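Local coordinates for triacylglycerol lipase (Clostridium botulinum, PDB 5AH1), which hydrolyses ester bonds as a zinc-binding alpha/beta-hydrolase of the lipase family, its substrates including synthetic polyesters, at residues A[123-131]-A[297-307]; A[153-161]-A[267-275]. One frame throughout, in Å; residues are numbered along the deposited sequence.

Interaction 1 of 2, residues A[123-131]-A[297-307]; sequences GPVSSNWDR and WNSTKDIATYD. With ZN (zinc ion), chain B.
Asp-130 and Asp-302 reach toward one zinc ion from opposite directions, their carboxylate planes 82° apart. In Asp-302, chi1 of -171° sets CG anti to the backbone N, and from there the side chain swings over to residues 123-131. Its CB stays 4.2 Å from the zinc ion and CG comes to 2.8 Å of it; beyond CG the two oxygens take different partners. OD2 binds zinc at 2.0 Å, while OD1 accepts a 2.7 Å hydrogen bond from Ser-127 OG, which arrives from above the carboxylate plane. Asp-130 supplies OD1 to zinc at 1.9 Å; its OD2 accepts a hydrogen bond from a water that also serves Ser-127 N and Asp-302 O, and Gln-273 is its probable second partner.

Ser-127 is the N-cap of helix 128-140, and its OG receives the amide of Asp-130, so one hydroxyl caps the helix through Asp-130 N and holds the Asp-302 carboxylate from the second shell. The zinc site, built into an alpha/beta-hydrolase, thus straddles this helix start and the loop leading into helix 304-308.

Further along, Asp-307 OD2 accepts from Asn-128 N at 2.8 Å, a nearly straight bond (163°) met almost along the C-O axis. A water linking Trp-129 N to the same oxygen adds a second grip. The Asn-128 amide slides past Asp-307 nearly parallel to the carboxylate plane, its OD1 being engaged by Thr-187. Ala-304 N donates to Val-125 O at 3.0 Å, and Ile-303 CD1 rests against that carbonyl oxygen. At the other end of the contact, Val-125 CG2 meets the edge of the Trp-297 ring, 3.8 Å from CH2, beside Ile-246 of helix 242-257.

Interaction 2 of 2, residues A[153-161]-A[267-275]; sequences KFKHNRYGR and YDLKLDQWG. With ZN (zinc ion), chain B.
The six-membered ring of Trp-274 carries His-156 on one face: His-156 CB sits 3.9 Å from its centroid as a CH-pi contact, and the imidazole edge follows in a T-shaped pair, planes at 64°, with His-156 CD2 3.6 Å from Trp-274 CZ2. One face of the imidazole in turn takes Gln-273 CG, offset toward the rim. With chi1 at 74°, His-156 CG lies between its own backbone N and carbonyl carbon, which brings the ring between these two neighbours. NE2 binds zinc at 2.1 Å; ND1 donates to Asn-157 O, close to the ring plane, and this bond helps to fix the ring's rotation. The backbones join where Asn-157 N donates to Gln-273 O, 3.0 Å and almost straight.

The third flat group is the guanidinium of Arg-161. Lys-270 CG covers one face, and at the edge NH2 forms salt bridges with Asp-272 OD1 and Asp-268 OD2, each at 2.9 Å. The first is met on the syn side, the second from above its carboxylate plane. Asp-268 OD1 also closes an Asx turn onto Lys-270 N, while Lys-270 NZ pairs with Glu-93.

Residues 267-275 belong to the loop between helices 242-257 and 284-292; they pack against the connection from helix 148-154 to strand 159-163, which pairs antiparallel with strand 142-145.

In the fold
Interactions 1 and 2 share the zinc ion, and their centres are 11 Å apart. Interaction 1 gives two carboxylates and residues 153-161 one imidazole; His-150 of helix 148-154 is the fourth ligand. Neighbouring on the metal, His-156 NE2 and Asp-302 OD2 stand 3.0 Å apart. A second-shell link joins the contacts directly: Gln-273 NE2 lies 2.9 Å from Asp-130 OD2, a probable hydrogen bond. Trp-274 CZ2 packs 3.3 Å from Asp-302 O, tying the loop 267-275 to the metal-bearing turn. The Asn-128 side chain lies near, without touching, the residues of a probable GxSxG nucleophile elbow, consistent with the start of helix 128-140 lying close to the active site.

Interaction 1 of 2, residues A[123-131]-A[297-307]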
loop_
_atom_site.group_PDB
_atom_site.type_symbol
_atom_site.label_atom_id
_atom_site.label_comp_id
_atom_site.label_asym_id
_atom_site.label_seq_id
_atom_site.Cartn_x
_atom_site.Cartn_y
_atom_site.Cartn_z
ATOM N N GLY A 123 -3.887 9.137 4.016
ATOM C CA GLY A 123 -5.027 8.662 4.766
ATOM C C GLY A 123 -5.036 7.141 4.851
ATOM O O GLY A 123 -4.918 6.462 3.815
ATOM N N PRO A 124 -5.170 6.585 6.063
ATOM C CA PRO A 124 -5.110 5.128 6.207
ATOM C C PRO A 124 -6.306 4.387 5.587
ATOM O O PRO A 124 -6.176 3.203 5.260
ATOM C CB PRO A 124 -5.052 4.921 7.723
ATOM C CG PRO A 124 -5.661 6.153 8.295
ATOM C CD PRO A 124 -5.249 7.258 7.373
ATOM N N VAL A 125 -7.467 5.033 5.476
ATOM C CA VAL A 125 -8.654 4.354 4.967
ATOM C C VAL A 125 -9.374 5.130 3.866
ATOM O O VAL A 125 -10.505 4.815 3.517
ATOM C CB VAL A 125 -9.633 4.044 6.133
ATOM C CG1 VAL A 125 -8.977 3.127 7.174
ATOM C CG2 VAL A 125 -10.145 5.317 6.810
ATOM N N SER A 126 -8.702 6.131 3.317
ATOM C CA SER A 126 -9.259 6.925 2.233
ATOM C C SER A 126 -9.061 6.266 0.867
ATOM O O SER A 126 -8.322 5.288 0.725
ATOM C CB SER A 126 -8.684 8.333 2.267
ATOM O OG SER A 126 -9.059 8.960 3.487
ATOM N N SER A 127 -9.714 6.814 -0.156
ATOM C CA SER A 127 -9.585 6.279 -1.500
ATOM C C SER A 127 -8.175 6.497 -2.052
ATOM O O SER A 127 -7.414 7.323 -1.571
ATOM C CB SER A 127 -10.567 6.959 -2.430
ATOM O OG SER A 127 -10.228 8.328 -2.560
ATOM N N ASN A 128 -7.841 5.754 -3.098
ATOM C CA ASN A 128 -6.559 5.947 -3.769
ATOM C C ASN A 128 -6.445 7.340 -4.393
ATOM O O ASN A 128 -5.367 7.932 -4.382
ATOM C CB ASN A 128 -6.344 4.848 -4.810
ATOM C CG ASN A 128 -5.834 3.576 -4.183
ATOM O OD1 ASN A 128 -4.792 3.596 -3.514
ATOM N ND2 ASN A 128 -6.517 2.463 -4.410
ATOM N N TRP A 129 -7.530 7.869 -4.942
ATOM C CA TRP A 129 -7.498 9.244 -5.432
ATOM C C TRP A 129 -7.128 10.200 -4.295
ATOM O O TRP A 129 -6.214 11.034 -4.412
ATOM C CB TRP A 129 -8.855 9.633 -5.996
ATOM C CG TRP A 129 -8.955 11.076 -6.431
ATOM C CD1 TRP A 129 -9.161 12.175 -5.620
ATOM C CD2 TRP A 129 -8.871 11.590 -7.775
ATOM N NE1 TRP A 129 -9.205 13.314 -6.378
ATOM C CE2 TRP A 129 -9.038 12.986 -7.698
ATOM C CE3 TRP A 129 -8.659 11.002 -9.039
ATOM C CZ2 TRP A 129 -9.051 13.797 -8.832
ATOM C CZ3 TRP A 129 -8.662 11.810 -10.148
ATOM C CH2 TRP A 129 -8.842 13.190 -10.042
ATOM N N ASP A 130 -7.838 10.085 -3.171
ATOM C CA ASP A 130 -7.603 11.010 -2.070
ATOM C C ASP A 130 -6.164 10.852 -1.565
ATOM O O ASP A 130 -5.473 11.835 -1.307
ATOM C CB ASP A 130 -8.588 10.784 -0.919
ATOM C CG ASP A 130 -10.046 11.190 -1.247
ATOM O OD1 ASP A 130 -10.368 11.569 -2.405
ATOM O OD2 ASP A 130 -10.875 11.137 -0.305
ATOM N N ARG A 131 -5.730 9.609 -1.413
ATOM C CA ARG A 131 -4.367 9.328 -0.978
ATOM C C ARG A 131 -3.305 9.854 -1.936
ATOM O O ARG A 131 -2.260 10.305 -1.503
ATOM C CB ARG A 131 -4.217 7.833 -0.724
ATOM C CG ARG A 131 -4.996 7.368 0.539
ATOM C CD ARG A 131 -5.147 5.863 0.593
ATOM N NE ARG A 131 -3.916 5.125 0.297
ATOM C CZ ARG A 131 -3.212 4.409 1.171
ATOM N NH1 ARG A 131 -3.465 4.431 2.481
ATOM N NH2 ARG A 131 -2.183 3.709 0.722
ATOM N N TRP A 297 -19.084 3.975 5.099
ATOM C CA TRP A 297 -18.655 2.629 4.738
ATOM C C TRP A 297 -19.568 1.915 3.760
ATOM O O TRP A 297 -19.146 0.926 3.166
ATOM C CB TRP A 297 -18.433 1.781 5.992
ATOM C CG TRP A 297 -17.475 2.462 6.907
ATOM C CD1 TRP A 297 -17.752 3.004 8.120
ATOM C CD2 TRP A 297 -16.104 2.741 6.642
ATOM N NE1 TRP A 297 -16.636 3.589 8.643
ATOM C CE2 TRP A 297 -15.603 3.438 7.757
ATOM C CE3 TRP A 297 -15.249 2.453 5.576
ATOM C CZ2 TRP A 297 -14.285 3.863 7.835
ATOM C CZ3 TRP A 297 -13.950 2.864 5.652
ATOM C CH2 TRP A 297 -13.472 3.568 6.775
ATOM N N ASN A 298 -20.813 2.371 3.601
ATOM C CA ASN A 298 -21.694 1.777 2.603
ATOM C C ASN A 298 -22.363 2.795 1.697
ATOM O O ASN A 298 -23.332 2.447 1.017
ATOM C CB ASN A 298 -22.735 0.854 3.269
ATOM C CG ASN A 298 -23.723 1.599 4.121
ATOM O OD1 ASN A 298 -23.587 2.808 4.347
ATOM N ND2 ASN A 298 -24.752 0.882 4.598
ATOM N N SER A 299 -21.867 4.033 1.670
ATOM C CA SER A 299 -22.586 5.120 0.990
ATOM C C SER A 299 -21.764 5.892 -0.031
ATOM O O SER A 299 -22.245 6.859 -0.613
ATOM C CB SER A 299 -23.134 6.112 2.011
ATOM O OG SER A 299 -24.072 5.465 2.865
ATOM N N THR A 300 -20.520 5.466 -0.248
ATOM C CA THR A 300 -19.677 6.065 -1.281
ATOM C C THR A 300 -18.701 5.050 -1.862
ATOM O O THR A 300 -18.285 4.111 -1.171
ATOM C CB THR A 300 -18.868 7.276 -0.737
ATOM O OG1 THR A 300 -18.159 7.904 -1.809
ATOM C CG2 THR A 300 -17.853 6.869 0.346
ATOM N N LYS A 301 -18.339 5.210 -3.127
ATOM C CA LYS A 301 -17.222 4.431 -3.651
ATOM C C LYS A 301 -15.887 5.141 -3.422
ATOM O O LYS A 301 -14.839 4.571 -3.718
ATOM C CB LYS A 301 -17.424 4.080 -5.120
ATOM C CG LYS A 301 -17.384 5.234 -6.078
ATOM C CD LYS A 301 -17.497 4.692 -7.497
ATOM C CE LYS A 301 -17.350 5.769 -8.571
ATOM N NZ LYS A 301 -17.544 5.172 -9.935
ATOM N N ASP A 302 -15.915 6.370 -2.899
ATOM C CA ASP A 302 -14.670 7.114 -2.657
ATOM C C ASP A 302 -14.052 6.814 -1.292
ATOM O O ASP A 302 -13.866 7.721 -0.473
ATOM C CB ASP A 302 -14.965 8.611 -2.807
ATOM C CG ASP A 302 -13.720 9.482 -2.803
ATOM O OD1 ASP A 302 -12.685 9.085 -3.396
ATOM O OD2 ASP A 302 -13.797 10.593 -2.231
ATOM N N ILE A 303 -13.744 5.544 -1.046
ATOM C CA ILE A 303 -13.240 5.095 0.256
ATOM C C ILE A 303 -12.373 3.841 0.040
ATOM O O ILE A 303 -12.524 3.166 -0.970
ATOM C CB ILE A 303 -14.447 4.875 1.221
ATOM C CG1 ILE A 303 -14.001 4.837 2.682
ATOM C CG2 ILE A 303 -15.253 3.663 0.796
ATOM C CD1 ILE A 303 -13.495 6.175 3.213
ATOM N N ALA A 304 -11.470 3.536 0.968
ATOM C CA ALA A 304 -10.508 2.467 0.711
ATOM C C ALA A 304 -11.150 1.096 0.496
ATOM O O ALA A 304 -10.679 0.319 -0.321
ATOM C CB ALA A 304 -9.478 2.376 1.835
ATOM N N THR A 305 -12.195 0.788 1.248
ATOM C CA THR A 305 -12.805 -0.532 1.189
ATOM C C THR A 305 -13.352 -0.838 -0.212
ATOM O O THR A 305 -13.255 -1.980 -0.682
ATOM C CB THR A 305 -13.867 -0.687 2.311
ATOM O OG1 THR A 305 -14.635 0.509 2.422
ATOM C CG2 THR A 305 -13.173 -0.915 3.630
ATOM N N TYR A 306 -13.871 0.172 -0.906
ATOM C CA TYR A 306 -14.285 -0.004 -2.294
ATOM C C TYR A 306 -13.072 -0.176 -3.208
ATOM O O TYR A 306 -13.017 -1.085 -4.043
ATOM C CB TYR A 306 -15.143 1.163 -2.781
ATOM C CG TYR A 306 -15.434 1.045 -4.256
ATOM C CD1 TYR A 306 -16.442 0.219 -4.728
ATOM C CD2 TYR A 306 -14.661 1.722 -5.190
ATOM C CE1 TYR A 306 -16.690 0.091 -6.078
ATOM C CE2 TYR A 306 -14.892 1.590 -6.532
ATOM C CZ TYR A 306 -15.903 0.785 -6.983
ATOM O OH TYR A 306 -16.114 0.659 -8.339
ATOM N N ASP A 307 -12.086 0.700 -3.055
ATOM C CA ASP A 307 -10.910 0.688 -3.924
ATOM C C ASP A 307 -10.074 -0.591 -3.786
ATOM O O ASP A 307 -9.331 -0.955 -4.707
ATOM C CB ASP A 307 -10.059 1.931 -3.642
ATOM C CG ASP A 307 -10.460 3.145 -4.493
ATOM O OD1 ASP A 307 -11.440 3.048 -5.272
ATOM O OD2 ASP A 307 -9.772 4.189 -4.368
HETATM ZN ZN ZN B . -12.286 11.828 -2.513
HETATM O O HOH W 1 -11.734 8.837 0.856
HETATM O O HOH W 2 -8.642 1.453 -6.264
HETATM O O HOH W 3 -9.839 6.381 -5.878
#

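Interaction 2 of 2, residues A[153-161]-A[267-275]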
loop_
_atom_site.group_PDB
_atom_site.type_symbol
_atom_site.label_atom_id
_atom_site.label_comp_id
_atom_site.label_asym_id
_atom_site.label_seq_id
_atom_site.Cartn_x
_atom_site.Cartn_y
_atom_site.Cartn_z
ATOM N N LYS A 153 -18.401 15.789 -6.885
ATOM C CA LYS A 153 -18.999 14.510 -7.215
ATOM C C LYS A 153 -19.202 13.620 -5.994
ATOM O O LYS A 153 -20.256 12.998 -5.835
ATOM C CB LYS A 153 -18.116 13.792 -8.237
ATOM C CG LYS A 153 -18.620 12.411 -8.637
ATOM C CD LYS A 153 -17.723 11.789 -9.693
ATOM C CE LYS A 153 -18.206 10.413 -10.089
ATOM N NZ LYS A 153 -19.489 10.519 -10.842
ATOM N N PHE A 154 -18.187 13.561 -5.136
ATOM C CA PHE A 154 -18.215 12.663 -3.989
ATOM C C PHE A 154 -18.706 13.331 -2.702
ATOM O O PHE A 154 -18.827 12.682 -1.667
ATOM C CB PHE A 154 -16.856 11.977 -3.838
ATOM C CG PHE A 154 -16.581 10.996 -4.941
ATOM C CD1 PHE A 154 -17.345 9.858 -5.086
ATOM C CD2 PHE A 154 -15.570 11.223 -5.856
ATOM C CE1 PHE A 154 -17.097 8.962 -6.110
ATOM C CE2 PHE A 154 -15.320 10.324 -6.885
ATOM C CZ PHE A 154 -16.088 9.191 -7.010
ATOM N N LYS A 155 -19.026 14.620 -2.784
ATOM C CA LYS A 155 -19.612 15.371 -1.676
ATOM C C LYS A 155 -18.711 15.413 -0.455
ATOM O O LYS A 155 -19.110 15.099 0.656
ATOM C CB LYS A 155 -20.985 14.805 -1.320
ATOM C CG LYS A 155 -21.918 14.695 -2.522
ATOM C CD LYS A 155 -23.215 13.991 -2.173
ATOM C CE LYS A 155 -24.120 13.854 -3.401
ATOM N NZ LYS A 155 -23.489 13.086 -4.525
ATOM N N HIS A 156 -17.470 15.820 -0.684
ATOM C CA HIS A 156 -16.532 16.083 0.398
ATOM C C HIS A 156 -15.749 17.362 0.141
ATOM O O HIS A 156 -15.918 18.011 -0.881
ATOM C CB HIS A 156 -15.664 14.847 0.747
ATOM C CG HIS A 156 -14.556 14.486 -0.217
ATOM N ND1 HIS A 156 -13.466 15.289 -0.480
ATOM C CD2 HIS A 156 -14.318 13.319 -0.871
ATOM C CE1 HIS A 156 -12.635 14.649 -1.287
ATOM N NE2 HIS A 156 -13.117 13.443 -1.526
ATOM N N ASN A 157 -14.911 17.752 1.087
ATOM C CA ASN A 157 -14.204 19.013 0.979
ATOM C C ASN A 157 -13.182 18.952 -0.140
ATOM O O ASN A 157 -12.536 17.920 -0.345
ATOM C CB ASN A 157 -13.439 19.317 2.267
ATOM C CG ASN A 157 -14.331 19.708 3.403
ATOM O OD1 ASN A 157 -15.436 20.193 3.196
ATOM N ND2 ASN A 157 -13.847 19.508 4.621
ATOM N N ARG A 158 -13.003 20.067 -0.840
ATOM C CA ARG A 158 -11.924 20.182 -1.819
ATOM C C ARG A 158 -10.554 20.237 -1.157
ATOM O O ARG A 158 -9.604 19.647 -1.671
ATOM C CB ARG A 158 -12.101 21.409 -2.704
ATOM C CG ARG A 158 -10.967 21.602 -3.697
ATOM C CD ARG A 158 -11.154 22.749 -4.683
ATOM N NE ARG A 158 -9.922 22.960 -5.429
ATOM C CZ ARG A 158 -9.692 23.996 -6.230
ATOM N NH1 ARG A 158 -10.595 24.909 -6.496
ATOM N NH2 ARG A 158 -8.502 24.136 -6.760
ATOM N N TYR A 159 -10.444 20.950 -0.035
ATOM C CA TYR A 159 -9.147 21.130 0.626
ATOM C C TYR A 159 -9.057 20.310 1.881
ATOM O O TYR A 159 -10.018 20.219 2.644
ATOM C CB TYR A 159 -8.884 22.608 0.930
ATOM C CG TYR A 159 -8.848 23.445 -0.315
ATOM C CD1 TYR A 159 -7.743 23.421 -1.152
ATOM C CD2 TYR A 159 -9.926 24.215 -0.677
ATOM C CE1 TYR A 159 -7.722 24.166 -2.316
ATOM C CE2 TYR A 159 -9.922 24.963 -1.831
ATOM C CZ TYR A 159 -8.807 24.935 -2.656
ATOM O OH TYR A 159 -8.745 25.671 -3.826
ATOM N N GLY A 160 -7.878 19.766 2.108
ATOM C CA GLY A 160 -7.618 18.922 3.250
ATOM C C GLY A 160 -6.590 19.538 4.169
ATOM O O GLY A 160 -6.572 20.755 4.372
ATOM N N ARG A 161 -5.723 18.710 4.727
ATOM C CA ARG A 161 -4.747 19.206 5.673
ATOM C C ARG A 161 -3.526 19.771 4.947
ATOM O O ARG A 161 -3.445 19.748 3.714
ATOM C CB ARG A 161 -4.409 18.143 6.715
ATOM C CG ARG A 161 -3.724 16.926 6.212
ATOM C CD ARG A 161 -3.356 16.004 7.385
ATOM N NE ARG A 161 -4.518 15.519 8.127
ATOM C CZ ARG A 161 -4.469 14.972 9.343
ATOM N NH1 ARG A 161 -3.317 14.825 9.981
ATOM N NH2 ARG A 161 -5.582 14.566 9.929
ATOM N N TYR A 267 -2.917 7.703 17.130
ATOM C CA TYR A 267 -3.102 7.622 15.684
ATOM C C TYR A 267 -4.333 8.419 15.262
ATOM O O TYR A 267 -5.241 8.644 16.047
ATOM C CB TYR A 267 -3.188 6.163 15.203
ATOM C CG TYR A 267 -4.306 5.370 15.812
ATOM C CD1 TYR A 267 -4.153 4.760 17.052
ATOM C CD2 TYR A 267 -5.523 5.247 15.169
ATOM C CE1 TYR A 267 -5.176 4.039 17.624
ATOM C CE2 TYR A 267 -6.547 4.529 15.725
ATOM C CZ TYR A 267 -6.382 3.934 16.958
ATOM O OH TYR A 267 -7.434 3.230 17.488
ATOM N N ASP A 268 -4.332 8.843 14.006
ATOM C CA ASP A 268 -5.328 9.752 13.440
ATOM C C ASP A 268 -5.773 9.109 12.131
ATOM O O ASP A 268 -4.939 8.703 11.324
ATOM C CB ASP A 268 -4.629 11.106 13.223
ATOM C CG ASP A 268 -5.499 12.178 12.557
ATOM O OD1 ASP A 268 -6.640 11.919 12.117
ATOM O OD2 ASP A 268 -4.994 13.328 12.478
ATOM N N LEU A 269 -7.077 8.957 11.939
ATOM C CA LEU A 269 -7.608 8.336 10.716
ATOM C C LEU A 269 -7.675 9.301 9.534
ATOM O O LEU A 269 -7.909 8.879 8.406
ATOM C CB LEU A 269 -8.979 7.719 10.956
ATOM C CG LEU A 269 -9.003 6.642 12.036
ATOM C CD1 LEU A 269 -10.434 6.233 12.338
ATOM C CD2 LEU A 269 -8.162 5.437 11.638
ATOM N N LYS A 270 -7.449 10.588 9.788
ATOM C CA LYS A 270 -7.233 11.578 8.728
ATOM C C LYS A 270 -8.403 11.688 7.752
ATOM O O LYS A 270 -8.209 11.930 6.562
ATOM C CB LYS A 270 -5.915 11.291 7.989
ATOM C CG LYS A 270 -4.756 11.016 8.943
ATOM C CD LYS A 270 -3.378 10.913 8.269
ATOM C CE LYS A 270 -2.296 10.647 9.299
ATOM N NZ LYS A 270 -2.409 9.329 9.946
ATOM N N LEU A 271 -9.624 11.601 8.281
ATOM C CA LEU A 271 -10.839 11.723 7.476
ATOM C C LEU A 271 -11.405 13.152 7.521
ATOM O O LEU A 271 -12.614 13.347 7.449
ATOM C CB LEU A 271 -11.869 10.678 7.936
ATOM C CG LEU A 271 -11.444 9.243 7.585
ATOM C CD1 LEU A 271 -12.258 8.240 8.371
ATOM C CD2 LEU A 271 -11.542 8.963 6.092
ATOM N N ASP A 272 -10.511 14.127 7.608
ATOM C CA ASP A 272 -10.857 15.544 7.640
ATOM C C ASP A 272 -11.822 15.930 6.518
ATOM O O ASP A 272 -12.742 16.725 6.726
ATOM C CB ASP A 272 -9.605 16.419 7.491
ATOM C CG ASP A 272 -8.536 16.142 8.530
ATOM O OD1 ASP A 272 -8.313 14.973 8.900
ATOM O OD2 ASP A 272 -7.892 17.124 8.950
ATOM N N GLN A 273 -11.598 15.385 5.326
ATOM C CA GLN A 273 -12.334 15.825 4.147
ATOM C C GLN A 273 -13.804 15.446 4.217
ATOM O O GLN A 273 -14.627 16.071 3.573
ATOM C CB GLN A 273 -11.681 15.329 2.845
ATOM C CG GLN A 273 -11.905 13.860 2.484
ATOM C CD GLN A 273 -10.964 12.919 3.196
ATOM O OE1 GLN A 273 -10.650 13.085 4.377
ATOM N NE2 GLN A 273 -10.502 11.911 2.473
ATOM N N TRP A 274 -14.088 14.408 5.004
ATOM C CA TRP A 274 -15.435 13.905 5.223
ATOM C C TRP A 274 -16.113 14.497 6.451
ATOM O O TRP A 274 -17.201 14.074 6.803
ATOM C CB TRP A 274 -15.403 12.380 5.367
ATOM C CG TRP A 274 -14.993 11.653 4.114
ATOM C CD1 TRP A 274 -13.804 11.023 3.873
ATOM C CD2 TRP A 274 -15.777 11.486 2.930
ATOM N NE1 TRP A 274 -13.795 10.472 2.617
ATOM C CE2 TRP A 274 -15.006 10.724 2.023
ATOM C CE3 TRP A 274 -17.066 11.883 2.557
ATOM C CZ2 TRP A 274 -15.469 10.381 0.766
ATOM C CZ3 TRP A 274 -17.526 11.532 1.312
ATOM C CH2 TRP A 274 -16.732 10.773 0.428
ATOM N N GLY A 275 -15.489 15.472 7.103
ATOM C CA GLY A 275 -16.053 16.042 8.314
ATOM C C GLY A 275 -15.951 15.082 9.481
ATOM O O GLY A 275 -16.744 15.175 10.420
HETATM ZN ZN ZN B . -12.286 11.828 -2.513
HETATM O O HOH W 4 -6.070 14.207 5.932
#